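Local coordinates for monovalent Na+/H+ antiporter subunit A (Dietzia sp. DQ12-45-1b, PDB 7D3U), which probably exchanges sodium ions for protons across the cell membrane as a subunit of the multi-chain Mrp complex, at residues E64-L69 with L120-V125; L168-L173 with V204-A209; E185-P190 with L250-E255; A215-Q220 with G271-V276; A245-L250 with F302-I307. All blocks are in the same frame, centred on the assembly; numbering follows the deposited sequence.

Overall arrangement
The five contacts run through the membrane part of the chain that is related to the antiporter-like subunits of complex I. Contact 1 lies against contact 2, their centres about 17 Å apart, where Val-124 packs on Ala-171. Ile-206 then leads from contact 2 to contact 3 through Phe-253, and to contact 5 through Leu-250, a residue that contacts 3 and 5 share. Contacts 4 and 5 are the closest pair, about 12 Å between centres, with Gly-271 against Val-304. Contact 1 stays clear of contact 4, the nearest atoms about 19 Å apart. The detergent dodecyl maltoside rests directly on contact 2, at the boundary with subunit D.

Contact 1: residues E64-L69 with L120-V125; sequences ELRLSL and LADDVV
Glu-64 starts the contact through its backbone: its N approaches OD2 of Asp-123 in a weak hydrogen bond of 3.3 Å. The other oxygen of that carboxylate, OD1, accepts from Val-125 N at 3.1 Å, so Asp-123 caps the start of helix 124-142 and also reaches the strand. Arg-66 carries most of the polar contact. Its carbonyl O accepts from Asp-122 N at 2.9 Å, and more weakly from Asp-123 N. Its side chain sets out with CG anti to the backbone N (chi1 175°) and stays extended as far as NE, running beside that of Asp-122 and in the same direction. In the salt bridge the single oxygen OD2 takes both NE and, more weakly, NH2; NE comes to it from above the carboxylate plane, and guanidinium and carboxylate are turned 28° against each other. The other oxygen, OD1, is hydrogen-bonded to Ser-184 OG, so both oxygens are held and the rotation of the Asp-122 carboxylate is restrained. This strand is one arm of a two-stranded antiparallel hairpin, paired with strand 52-56, that leans on the turn between helices 102-119 and 124-142. Leu-67 keeps to the hairpin by a backbone bond with Ala-53, while its CA makes a CH···O contact with Leu-120 O at 3.4 Å. At Ser-68, CB lies 3.5 Å from CB of Asp-122, beside the root of the acid. Leu-69 and Leu-120 run alongside each other, CD1 against CD2 at 3.6 Å, and Leu-3 of helix 2-23 touches both.

Contact 2: residues L168-L173 with V204-A209; sequences LTAAAL and VLIAMA. With LMT (dodecyl-beta-D-maltoside), chain C.
Leu-205 reaches over to helix 166-178 and crosses both Thr-169 and Leu-173 at about a right angle. The setting is a pair of transmembrane helices packed side by side and running in roughly opposite directions, their axes inclined at 147° and 9.1 Å apart at the closest. One methyl, CD1 of Leu-205, does the bridging: it meets CG2 of Thr-169 at 3.6 Å and CD1 of Leu-173 at 3.8 Å, two residues one helical turn apart. Its place follows from chi1 of -73°, which sets CG anti to the carbonyl carbon and sends the branch toward helix 166-178. Between those two lies Ala-170, whose short side chain lets the backbones draw together; its CB fits against CB of Leu-205 and CG1 of Ile-206.

Dodecyl maltoside lies alongside, its alkyl chain beside Thr-169 and its sugar beside Leu-173, and the detergent is also hydrogen-bonded to Leu-400 O of subunit D. Contact 2 therefore borders the seam between two subunits. Cutting Leu-173 back to an alanine would probably take one neighbour from CD1 of Leu-205 and open a gap beside the sugar. On the detergent side, Leu-173 brings both branches to the same hydroxyl oxygen, O6', with CD1 at 3.2 Å and CD2 at 3.3 Å.

Contact 3: residues E185-P190 with L250-E255; sequences EILVDP and LLRFSE
The ring of Phe-253 is met obliquely by the CD2 methyl of Leu-187, nearest at ring atom CD1 (3.4 Å) and then at CE1. The two side chains cross at about a right angle, and Met-174 and Ile-206 from neighbouring helices also touch the phenyl group. The second flat group, the guanidinium of Arg-252, is turned to another task: NH2 forms a salt bridge with Asp-70. Bends at chi2 and chi3 fold the arginine back, leaving its aliphatic part to face the leucine, with CD 3.9 Å from CD1 of Leu-187. That same methyl also lies 3.3 Å from the backbone O of Arg-252. Leu-187 and Val-188 occupy the two central positions of a type I beta turn, closed by a bond from Asp-189 N to Ile-186 O, in the connection between transmembrane helices 166-178 and 196-213. The turn thus presents Leu-187 to residues 252-255. Glu-255 borders the outer side, its extended chain bringing the carboxylate past both turn residues: OE1 stands 4.1 Å from CD1 of Leu-187, and OE2 3.9 Å from CG1 of Val-188.

Contact 4: residues A215-Q220 with G271-V276; sequences AQFPFQ and GMTTAV
Phe-217 and Thr-274 bring their CA atoms within 4.7 Å, a close approach in which the irregular chain 215-220 lies directly against the helix 271-276. Thr-274 is the residue it leans on. Its CB sits 3.5 Å from the backbone N of Phe-217, and its side chain divides there between two neighbours. OG1, anti to the backbone N (chi1 -171°), turns to the carbonyl O of Ala-215 at 3.5 Å. The methyl CG2 goes the other way, to Gln-216, whose side chain is bent at chi2 and crosses the threonine at a slant, CD lying 4.1 Å from that methyl. Further on, the extended side chain of Gln-220 runs past Thr-274 in the opposite direction.

Residues 215-220 follow helix 196-213 and lead toward helix 231-240, so the contact joins the connection between these helices to the middle of transmembrane helix 261-284, inside the antiporter domain shared with complex I. Ile-297 of helix 288-308 also touches Ala-215, Gln-220 and Thr-274.

One residue earlier, Thr-273 meets Phe-217 with its hydroxyl. A chi1 of 52° folds OG1 back over its own helix, where it is hydrogen-bonded to the carbonyl oxygens of Thr-269 and Cys-270. The polar atom is thereby satisfied before it meets Phe-217, to whose CB it comes within 3.7 Å while approaching the ring obliquely. Cys-270, a turn before Thr-274, touches Phe-217 as well.

Contact 5: residues A245-L250 with F302-I307; sequences AGIYLL and FLVATI
A chi1 of -65° sets CG1 of Ile-247 anti to the carbonyl carbon, and an extended chi2 of -171° then carries CD1 outward to Leu-303 of the facing helix. The same torsion sends the other branch, CG2, toward Ile-307. This is a parallel pair of transmembrane helices, 243-252 and 288-308, whose axes differ by only 4° in direction over these segments and pass 10.3 Å apart. In sequence helix 261-284 comes between them, and its Trp-263 and Leu-267 touch Leu-250 and Ile-307 respectively.

Ile-247 is wedged among three side chains of the opposing helix. CD1 rests on CB of Leu-303 at 3.6 Å, the two side chains crossing at about a right angle. CG1 faces CG1 of Val-304 at 4.2 Å, and CG2 meets CD1 of Ile-307 at 3.7 Å. Shortening Ile-247 to an alanine would probably open a gap between the helices, with Leu-303 and Ile-307 left without the branches that they pack against. Thr-322 of helix 312-341 touches both Ile-247 and Leu-303, so a third helix borders this wedge.

One turn along, Leu-250 takes Val-304 and Ile-307 as its partners, in step with the parallel course of the helices. All of these side chains are apolar and buried, and meet in van der Waals contact. The leucine's CB lies 4.0 Å from CG2 of Ile-307, and its branch methyl CD1 stands 3.5 Å from CG1 of Val-304.

Contact 1: residues E64-L69 with L120-V125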
# COMPACT_ATOMS: atom_id res chain seq x y z
N GLU B 64 14.64 32.71 6.89
CA GLU B 64 15.45 33.42 5.92
C GLU B 64 16.92 33.14 6.21
O GLU B 64 17.31 33.01 7.37
CB GLU B 64 15.18 34.93 5.95
CG GLU B 64 15.39 35.57 7.32
CD GLU B 64 14.78 36.95 7.41
OE1 GLU B 64 13.86 37.15 8.24
OE2 GLU B 64 15.23 37.85 6.67
N LEU B 65 17.72 33.05 5.15
CA LEU B 65 19.14 32.82 5.34
C LEU B 65 19.76 34.10 5.88
O LEU B 65 20.15 34.99 5.11
CB LEU B 65 19.80 32.40 4.02
CG LEU B 65 21.32 32.26 3.99
CD1 LEU B 65 21.77 31.20 4.97
CD2 LEU B 65 21.80 31.91 2.59
N ARG B 66 19.83 34.21 7.20
CA ARG B 66 20.22 35.44 7.89
C ARG B 66 21.50 35.17 8.66
O ARG B 66 21.48 34.50 9.70
CB ARG B 66 19.10 35.91 8.81
CG ARG B 66 19.45 37.11 9.67
CD ARG B 66 18.23 37.58 10.44
NE ARG B 66 18.58 38.38 11.61
CZ ARG B 66 18.39 39.69 11.69
NH1 ARG B 66 17.86 40.35 10.68
NH2 ARG B 66 18.74 40.34 12.80
N LEU B 67 22.62 35.70 8.16
CA LEU B 67 23.91 35.52 8.80
C LEU B 67 24.26 36.76 9.60
O LEU B 67 24.07 37.89 9.14
CB LEU B 67 25.00 35.26 7.75
CG LEU B 67 24.64 34.33 6.60
CD1 LEU B 67 25.84 34.16 5.69
CD2 LEU B 67 24.16 32.99 7.10
N SER B 68 24.78 36.55 10.81
CA SER B 68 25.23 37.63 11.67
C SER B 68 26.65 37.34 12.13
O SER B 68 27.05 36.19 12.28
CB SER B 68 24.31 37.80 12.88
OG SER B 68 25.00 38.43 13.95
N LEU B 69 27.40 38.41 12.37
CA LEU B 69 28.82 38.31 12.72
C LEU B 69 29.09 39.05 14.02
O LEU B 69 30.02 39.85 14.14
CB LEU B 69 29.68 38.85 11.58
CG LEU B 69 31.20 38.90 11.77
CD1 LEU B 69 31.76 37.51 11.95
CD2 LEU B 69 31.86 39.58 10.58
N LEU B 120 28.16 31.63 11.85
CA LEU B 120 27.54 32.79 11.21
C LEU B 120 26.04 32.57 11.00
O LEU B 120 25.54 32.69 9.89
CB LEU B 120 28.22 33.09 9.89
CG LEU B 120 29.65 33.62 9.97
CD1 LEU B 120 30.14 34.00 8.60
CD2 LEU B 120 29.69 34.81 10.90
N ALA B 121 25.31 32.23 12.06
CA ALA B 121 23.90 31.91 11.95
C ALA B 121 23.10 32.80 12.89
O ALA B 121 23.22 32.68 14.11
CB ALA B 121 23.64 30.44 12.27
N ASP B 122 22.30 33.70 12.31
CA ASP B 122 21.37 34.50 13.09
C ASP B 122 19.96 33.94 13.07
O ASP B 122 19.13 34.35 13.89
CB ASP B 122 21.34 35.94 12.58
CG ASP B 122 20.89 36.92 13.63
OD1 ASP B 122 20.95 36.57 14.83
OD2 ASP B 122 20.48 38.04 13.27
N ASP B 123 19.66 33.04 12.14
CA ASP B 123 18.40 32.31 12.14
C ASP B 123 18.61 30.95 12.80
O ASP B 123 19.63 30.30 12.58
CB ASP B 123 17.88 32.13 10.71
CG ASP B 123 16.53 31.46 10.67
OD1 ASP B 123 15.99 31.15 11.75
OD2 ASP B 123 16.00 31.25 9.56
N VAL B 124 17.65 30.54 13.62
CA VAL B 124 17.81 29.29 14.34
C VAL B 124 17.68 28.10 13.39
O VAL B 124 18.32 27.06 13.59
CB VAL B 124 16.81 29.22 15.51
CG1 VAL B 124 15.39 29.06 15.00
CG2 VAL B 124 17.18 28.09 16.46
N VAL B 125 16.88 28.24 12.33
CA VAL B 125 16.69 27.13 11.40
C VAL B 125 17.95 26.91 10.57
O VAL B 125 18.38 25.77 10.36
CB VAL B 125 15.46 27.38 10.52
CG1 VAL B 125 15.48 26.47 9.31
CG2 VAL B 125 14.19 27.15 11.33

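Contact 2: residues L168-L173 with V204-A209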
# COMPACT_ATOMS: atom_id res chain seq x y z
N LEU B 168 16.56 20.65 17.00
CA LEU B 168 15.38 20.91 16.17
C LEU B 168 14.16 21.18 17.04
O LEU B 168 13.37 22.09 16.75
CB LEU B 168 15.12 19.72 15.24
CG LEU B 168 14.42 19.96 13.90
CD1 LEU B 168 14.48 18.70 13.07
CD2 LEU B 168 12.98 20.39 14.07
N THR B 169 13.98 20.39 18.10
CA THR B 169 12.83 20.60 18.98
C THR B 169 12.93 21.94 19.70
O THR B 169 11.93 22.65 19.83
CB THR B 169 12.73 19.46 19.99
OG1 THR B 169 12.62 18.22 19.28
CG2 THR B 169 11.50 19.63 20.86
N ALA B 170 14.13 22.31 20.15
CA ALA B 170 14.31 23.61 20.79
C ALA B 170 14.03 24.74 19.81
O ALA B 170 13.39 25.73 20.17
CB ALA B 170 15.72 23.73 21.35
N ALA B 171 14.48 24.60 18.56
CA ALA B 171 14.23 25.62 17.55
C ALA B 171 12.74 25.76 17.27
O ALA B 171 12.22 26.87 17.20
CB ALA B 171 14.98 25.28 16.27
N ALA B 172 12.04 24.63 17.11
CA ALA B 172 10.61 24.69 16.84
C ALA B 172 9.85 25.28 18.02
O ALA B 172 8.89 26.04 17.83
CB ALA B 172 10.09 23.30 16.49
N LEU B 173 10.26 24.95 19.25
CA LEU B 173 9.61 25.51 20.42
C LEU B 173 9.81 27.02 20.48
O LEU B 173 8.87 27.77 20.75
CB LEU B 173 10.14 24.85 21.69
CG LEU B 173 9.53 23.49 22.03
CD1 LEU B 173 10.34 22.80 23.11
CD2 LEU B 173 8.09 23.67 22.47
N VAL B 204 17.33 22.29 28.91
CA VAL B 204 17.61 20.86 28.89
C VAL B 204 17.81 20.38 27.45
O VAL B 204 18.75 19.63 27.15
CB VAL B 204 16.50 20.08 29.60
CG1 VAL B 204 16.53 18.62 29.20
CG2 VAL B 204 16.64 20.21 31.10
N LEU B 205 16.94 20.82 26.54
CA LEU B 205 17.05 20.39 25.15
C LEU B 205 18.36 20.85 24.53
O LEU B 205 19.02 20.08 23.82
CB LEU B 205 15.86 20.91 24.34
CG LEU B 205 14.52 20.23 24.60
CD1 LEU B 205 13.47 20.79 23.66
CD2 LEU B 205 14.64 18.73 24.43
N ILE B 206 18.77 22.09 24.80
CA ILE B 206 19.98 22.60 24.18
C ILE B 206 21.23 22.00 24.83
O ILE B 206 22.22 21.73 24.14
CB ILE B 206 19.99 24.13 24.23
CG1 ILE B 206 19.17 24.67 23.06
CG2 ILE B 206 21.40 24.68 24.18
CD1 ILE B 206 18.78 26.10 23.22
N ALA B 207 21.19 21.75 26.14
CA ALA B 207 22.30 21.05 26.78
C ALA B 207 22.47 19.66 26.20
O ALA B 207 23.59 19.21 25.95
CB ALA B 207 22.09 20.99 28.29
N MET B 208 21.35 18.96 25.95
CA MET B 208 21.45 17.65 25.31
C MET B 208 21.91 17.78 23.86
O MET B 208 22.58 16.88 23.35
CB MET B 208 20.11 16.92 25.39
CG MET B 208 19.71 16.53 26.79
SD MET B 208 21.07 15.84 27.74
CE MET B 208 20.27 15.50 29.30
N ALA B 209 21.56 18.88 23.19
CA ALA B 209 21.98 19.07 21.81
C ALA B 209 23.46 19.40 21.71
O ALA B 209 24.08 19.16 20.67
CB ALA B 209 21.15 20.17 21.16
C1B LMT C . 4.01 24.75 25.52
C2B LMT C . 2.50 24.82 25.24
C3B LMT C . 2.23 24.79 23.73
C4B LMT C . 3.18 25.77 22.99
C5B LMT C . 4.63 25.35 23.32
C6B LMT C . 5.45 26.59 23.67
O1B LMT C . 4.22 23.81 26.51
O2B LMT C . 1.93 23.73 25.85
O3B LMT C . 0.91 25.04 23.44
O4' LMT C . 2.99 25.71 21.64
O5B LMT C . 4.70 24.40 24.36
O6B LMT C . 4.63 27.65 23.93
C1' LMT C . 6.08 21.07 28.36
C2' LMT C . 6.14 22.36 29.21
C3' LMT C . 5.26 23.49 28.62
C4' LMT C . 5.49 23.76 27.12
C5' LMT C . 6.24 22.56 26.48
C6' LMT C . 7.75 22.69 26.35
O1' LMT C . 7.25 20.37 28.43
O2' LMT C . 5.68 22.05 30.47
O3' LMT C . 5.45 24.64 29.32
O5' LMT C . 5.81 21.31 26.97
O6' LMT C . 8.09 21.94 25.26
C1 LMT C . 7.22 19.11 27.79
C2 LMT C . 8.37 19.15 26.83
C3 LMT C . 8.35 18.17 25.71
C4 LMT C . 8.79 18.91 24.47
C5 LMT C . 9.14 17.96 23.38
C6 LMT C . 10.30 17.09 23.75
C7 LMT C . 10.81 16.39 22.53
C8 LMT C . 12.11 15.74 22.84
C9 LMT C . 12.81 15.18 21.65
C10 LMT C . 13.85 14.22 22.15
C11 LMT C . 14.63 13.63 21.02
C12 LMT C . 15.62 12.63 21.50

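Contact 3: residues E185-P190 with L250-E255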
# COMPACT_ATOMS: atom_id res chain seq x y z
N GLU B 185 16.76 37.84 18.17
CA GLU B 185 15.49 38.29 18.71
C GLU B 185 14.84 37.26 19.62
O GLU B 185 13.88 37.61 20.33
CB GLU B 185 14.53 38.64 17.57
CG GLU B 185 15.05 39.72 16.63
CD GLU B 185 14.16 39.93 15.43
OE1 GLU B 185 13.09 39.29 15.35
OE2 GLU B 185 14.53 40.73 14.55
N ILE B 186 15.32 36.03 19.62
CA ILE B 186 14.79 35.00 20.52
C ILE B 186 15.48 35.04 21.88
O ILE B 186 14.83 34.86 22.91
CB ILE B 186 14.92 33.61 19.86
CG1 ILE B 186 13.89 33.46 18.74
CG2 ILE B 186 14.74 32.51 20.88
CD1 ILE B 186 14.03 32.16 17.97
N LEU B 187 16.78 35.29 21.90
CA LEU B 187 17.52 35.29 23.16
C LEU B 187 17.15 36.48 24.03
O LEU B 187 17.24 36.39 25.26
CB LEU B 187 19.02 35.26 22.89
CG LEU B 187 19.50 34.08 22.05
CD1 LEU B 187 20.98 34.19 21.76
CD2 LEU B 187 19.18 32.78 22.76
N VAL B 188 16.75 37.59 23.43
CA VAL B 188 16.40 38.78 24.20
C VAL B 188 14.89 38.85 24.37
O VAL B 188 14.35 39.88 24.81
CB VAL B 188 16.94 40.06 23.52
CG1 VAL B 188 18.43 39.91 23.24
CG2 VAL B 188 16.18 40.34 22.24
N ASP B 189 14.20 37.77 24.04
CA ASP B 189 12.76 37.71 24.23
C ASP B 189 12.43 37.68 25.72
O ASP B 189 13.18 37.10 26.52
CB ASP B 189 12.18 36.49 23.54
CG ASP B 189 10.80 36.74 22.95
OD1 ASP B 189 10.66 37.69 22.16
OD2 ASP B 189 9.86 35.99 23.28
N PRO B 190 11.32 38.29 26.13
CA PRO B 190 10.96 38.29 27.55
C PRO B 190 10.37 36.97 28.02
O PRO B 190 9.86 36.88 29.15
CB PRO B 190 9.94 39.42 27.65
CG PRO B 190 9.33 39.48 26.31
CD PRO B 190 10.43 39.15 25.34
N LEU B 250 26.42 26.46 23.29
CA LEU B 250 26.24 26.81 24.70
C LEU B 250 26.63 28.26 24.97
O LEU B 250 26.09 28.88 25.89
CB LEU B 250 27.06 25.87 25.58
CG LEU B 250 26.60 24.41 25.54
CD1 LEU B 250 27.29 23.60 26.60
CD2 LEU B 250 25.10 24.33 25.72
N LEU B 251 27.58 28.80 24.20
CA LEU B 251 27.98 30.19 24.40
C LEU B 251 26.96 31.15 23.81
O LEU B 251 26.70 32.21 24.40
CB LEU B 251 29.35 30.42 23.76
CG LEU B 251 30.56 30.36 24.70
CD1 LEU B 251 31.83 30.17 23.91
CD2 LEU B 251 30.63 31.61 25.53
N ARG B 252 26.37 30.80 22.67
CA ARG B 252 25.38 31.67 22.05
C ARG B 252 24.11 31.74 22.88
O ARG B 252 23.62 32.83 23.19
CB ARG B 252 25.06 31.17 20.64
CG ARG B 252 24.00 31.98 19.92
CD ARG B 252 24.36 33.45 19.89
NE ARG B 252 25.39 33.73 18.90
CZ ARG B 252 25.15 34.22 17.69
NH1 ARG B 252 23.91 34.48 17.31
NH2 ARG B 252 26.15 34.45 16.85
N PHE B 253 23.57 30.58 23.26
CA PHE B 253 22.34 30.53 24.03
C PHE B 253 22.53 30.89 25.49
O PHE B 253 21.55 30.87 26.25
CB PHE B 253 21.71 29.15 23.91
CG PHE B 253 20.87 28.97 22.69
CD1 PHE B 253 19.55 29.36 22.67
CD2 PHE B 253 21.41 28.41 21.54
CE1 PHE B 253 18.78 29.20 21.54
CE2 PHE B 253 20.65 28.24 20.41
CZ PHE B 253 19.33 28.64 20.41
N SER B 254 23.74 31.22 25.91
CA SER B 254 23.97 31.61 27.30
C SER B 254 23.50 33.02 27.60
O SER B 254 23.53 33.43 28.76
CB SER B 254 25.45 31.46 27.65
OG SER B 254 25.68 31.88 28.98
N GLU B 255 23.07 33.78 26.59
CA GLU B 255 22.52 35.11 26.85
C GLU B 255 21.16 35.03 27.52
O GLU B 255 20.83 35.89 28.35
CB GLU B 255 22.43 35.91 25.55
CG GLU B 255 21.80 37.28 25.71
CD GLU B 255 22.08 38.19 24.54
OE1 GLU B 255 22.40 37.67 23.44
OE2 GLU B 255 21.99 39.42 24.70

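Contact 4: residues A215-Q220 with G271-V276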
# COMPACT_ATOMS: atom_id res chain seq x y z
N ALA B 215 31.63 15.75 23.52
CA ALA B 215 31.58 14.41 24.09
C ALA B 215 31.55 14.55 25.61
O ALA B 215 32.60 14.53 26.27
CB ALA B 215 32.76 13.57 23.62
N GLN B 216 30.36 14.70 26.16
CA GLN B 216 30.18 14.87 27.59
C GLN B 216 29.81 13.54 28.24
O GLN B 216 29.88 12.48 27.60
CB GLN B 216 29.13 15.95 27.85
CG GLN B 216 29.43 17.27 27.16
CD GLN B 216 30.90 17.59 27.12
OE1 GLN B 216 31.56 17.44 26.09
NE2 GLN B 216 31.44 18.02 28.25
N PHE B 217 29.42 13.59 29.51
CA PHE B 217 29.26 12.43 30.38
C PHE B 217 28.49 11.28 29.73
O PHE B 217 29.04 10.18 29.61
CB PHE B 217 28.58 12.85 31.70
CG PHE B 217 28.15 11.70 32.56
CD1 PHE B 217 29.02 10.65 32.83
CD2 PHE B 217 26.88 11.67 33.11
CE1 PHE B 217 28.62 9.59 33.63
CE2 PHE B 217 26.48 10.61 33.90
CZ PHE B 217 27.35 9.57 34.16
N PRO B 218 27.24 11.47 29.28
CA PRO B 218 26.47 10.32 28.79
C PRO B 218 26.88 9.89 27.39
O PRO B 218 26.85 8.70 27.06
CB PRO B 218 25.02 10.81 28.83
CG PRO B 218 25.06 12.21 29.40
CD PRO B 218 26.44 12.70 29.15
N PHE B 219 27.27 10.86 26.56
CA PHE B 219 27.51 10.62 25.14
C PHE B 219 29.00 10.66 24.79
O PHE B 219 29.35 10.94 23.64
CB PHE B 219 26.75 11.64 24.30
CG PHE B 219 25.41 12.01 24.87
CD1 PHE B 219 24.28 11.29 24.55
CD2 PHE B 219 25.29 13.10 25.72
CE1 PHE B 219 23.05 11.64 25.07
CE2 PHE B 219 24.06 13.45 26.24
CZ PHE B 219 22.94 12.72 25.91
N GLN B 220 29.88 10.38 25.76
CA GLN B 220 31.31 10.46 25.49
C GLN B 220 31.81 9.33 24.60
O GLN B 220 32.96 9.39 24.15
CB GLN B 220 32.10 10.45 26.79
CG GLN B 220 31.69 9.38 27.78
CD GLN B 220 32.25 9.62 29.18
OE1 GLN B 220 31.77 10.49 29.91
NE2 GLN B 220 33.27 8.86 29.54
N GLY B 271 29.58 18.70 32.87
CA GLY B 271 30.90 19.06 32.40
C GLY B 271 32.00 18.66 33.37
O GLY B 271 33.07 18.23 32.96
N MET B 272 31.73 18.76 34.67
CA MET B 272 32.78 18.41 35.62
C MET B 272 32.93 16.90 35.76
O MET B 272 34.06 16.40 35.87
CB MET B 272 32.49 19.05 36.98
CG MET B 272 33.00 20.46 37.06
SD MET B 272 34.70 20.62 36.49
CE MET B 272 35.54 19.54 37.65
N THR B 273 31.82 16.15 35.75
CA THR B 273 31.93 14.70 35.75
C THR B 273 32.70 14.22 34.53
O THR B 273 33.59 13.37 34.64
CB THR B 273 30.55 14.05 35.79
OG1 THR B 273 29.73 14.61 34.76
CG2 THR B 273 29.90 14.27 37.15
N THR B 274 32.40 14.78 33.35
CA THR B 274 33.12 14.32 32.16
C THR B 274 34.55 14.85 32.14
O THR B 274 35.42 14.18 31.59
CB THR B 274 32.37 14.73 30.89
OG1 THR B 274 32.98 14.09 29.76
CG2 THR B 274 32.42 16.21 30.69
N ALA B 275 34.82 15.99 32.77
CA ALA B 275 36.20 16.45 32.87
C ALA B 275 37.03 15.48 33.71
O ALA B 275 38.12 15.06 33.29
CB ALA B 275 36.25 17.85 33.46
N VAL B 276 36.53 15.11 34.89
CA VAL B 276 37.26 14.19 35.75
C VAL B 276 37.39 12.82 35.07
O VAL B 276 38.49 12.25 35.02
CB VAL B 276 36.57 14.07 37.12
CG1 VAL B 276 37.38 13.17 38.03
CG2 VAL B 276 36.41 15.43 37.74

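Contact 5: residues A245-L250 with F302-I307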
# COMPACT_ATOMS: atom_id res chain seq x y z
N ALA B 245 31.36 22.98 18.05
CA ALA B 245 30.00 23.36 17.67
C ALA B 245 29.09 23.40 18.89
O ALA B 245 28.35 24.36 19.09
CB ALA B 245 29.46 22.39 16.62
N GLY B 246 29.15 22.36 19.72
CA GLY B 246 28.34 22.34 20.92
C GLY B 246 28.71 23.45 21.89
O GLY B 246 27.85 24.04 22.55
N ILE B 247 30.00 23.77 21.97
CA ILE B 247 30.44 24.81 22.89
C ILE B 247 30.02 26.19 22.38
O ILE B 247 29.63 27.06 23.17
CB ILE B 247 31.96 24.72 23.11
CG1 ILE B 247 32.29 23.41 23.82
CG2 ILE B 247 32.45 25.90 23.92
CD1 ILE B 247 33.70 23.33 24.29
N TYR B 248 30.08 26.40 21.07
CA TYR B 248 29.56 27.65 20.52
C TYR B 248 28.05 27.75 20.73
O TYR B 248 27.52 28.84 20.94
CB TYR B 248 29.89 27.76 19.03
CG TYR B 248 29.05 28.81 18.34
CD1 TYR B 248 29.37 30.16 18.45
CD2 TYR B 248 27.94 28.46 17.59
CE1 TYR B 248 28.61 31.12 17.83
CE2 TYR B 248 27.17 29.42 16.97
CZ TYR B 248 27.51 30.75 17.09
OH TYR B 248 26.75 31.71 16.47
N LEU B 249 27.35 26.62 20.65
CA LEU B 249 25.91 26.65 20.91
C LEU B 249 25.62 27.00 22.37
O LEU B 249 24.68 27.75 22.65
CB LEU B 249 25.28 25.31 20.55
CG LEU B 249 23.76 25.30 20.56
CD1 LEU B 249 23.24 26.03 19.34
CD2 LEU B 249 23.22 23.88 20.60
N LEU B 250 26.42 26.46 23.29
CA LEU B 250 26.24 26.81 24.70
C LEU B 250 26.63 28.26 24.97
O LEU B 250 26.09 28.88 25.89
CB LEU B 250 27.06 25.87 25.58
CG LEU B 250 26.60 24.41 25.54
CD1 LEU B 250 27.29 23.60 26.60
CD2 LEU B 250 25.10 24.33 25.72
N PHE B 302 35.73 20.75 30.91
CA PHE B 302 36.15 21.99 31.56
C PHE B 302 35.42 23.18 30.96
O PHE B 302 34.90 24.04 31.69
CB PHE B 302 37.66 22.17 31.39
CG PHE B 302 38.45 21.77 32.59
CD1 PHE B 302 37.99 22.02 33.87
CD2 PHE B 302 39.68 21.15 32.44
CE1 PHE B 302 38.74 21.65 34.97
CE2 PHE B 302 40.43 20.78 33.53
CZ PHE B 302 39.96 21.03 34.80
N LEU B 303 35.37 23.24 29.63
CA LEU B 303 34.77 24.39 28.96
C LEU B 303 33.28 24.50 29.24
O LEU B 303 32.78 25.59 29.55
CB LEU B 303 35.03 24.30 27.46
CG LEU B 303 36.38 24.90 27.08
CD1 LEU B 303 36.77 24.54 25.67
CD2 LEU B 303 36.31 26.39 27.26
N VAL B 304 32.55 23.39 29.14
CA VAL B 304 31.11 23.47 29.35
C VAL B 304 30.80 23.73 30.82
O VAL B 304 29.79 24.35 31.14
CB VAL B 304 30.41 22.20 28.84
CG1 VAL B 304 30.43 22.14 27.32
CG2 VAL B 304 31.01 20.97 29.45
N ALA B 305 31.68 23.29 31.72
CA ALA B 305 31.48 23.61 33.13
C ALA B 305 31.65 25.10 33.39
O ALA B 305 30.78 25.74 34.01
CB ALA B 305 32.44 22.80 33.99
N THR B 306 32.75 25.68 32.91
CA THR B 306 32.93 27.11 33.13
C THR B 306 31.95 27.94 32.31
O THR B 306 31.81 29.14 32.58
CB THR B 306 34.36 27.55 32.80
OG1 THR B 306 34.42 28.98 32.85
CG2 THR B 306 34.74 27.12 31.42
N ILE B 307 31.28 27.34 31.33
CA ILE B 307 30.17 28.03 30.68
C ILE B 307 28.93 27.98 31.56
O ILE B 307 28.25 28.99 31.76
CB ILE B 307 29.90 27.41 29.30
CG1 ILE B 307 30.88 27.95 28.27
CG2 ILE B 307 28.48 27.69 28.85
CD1 ILE B 307 30.82 27.25 26.95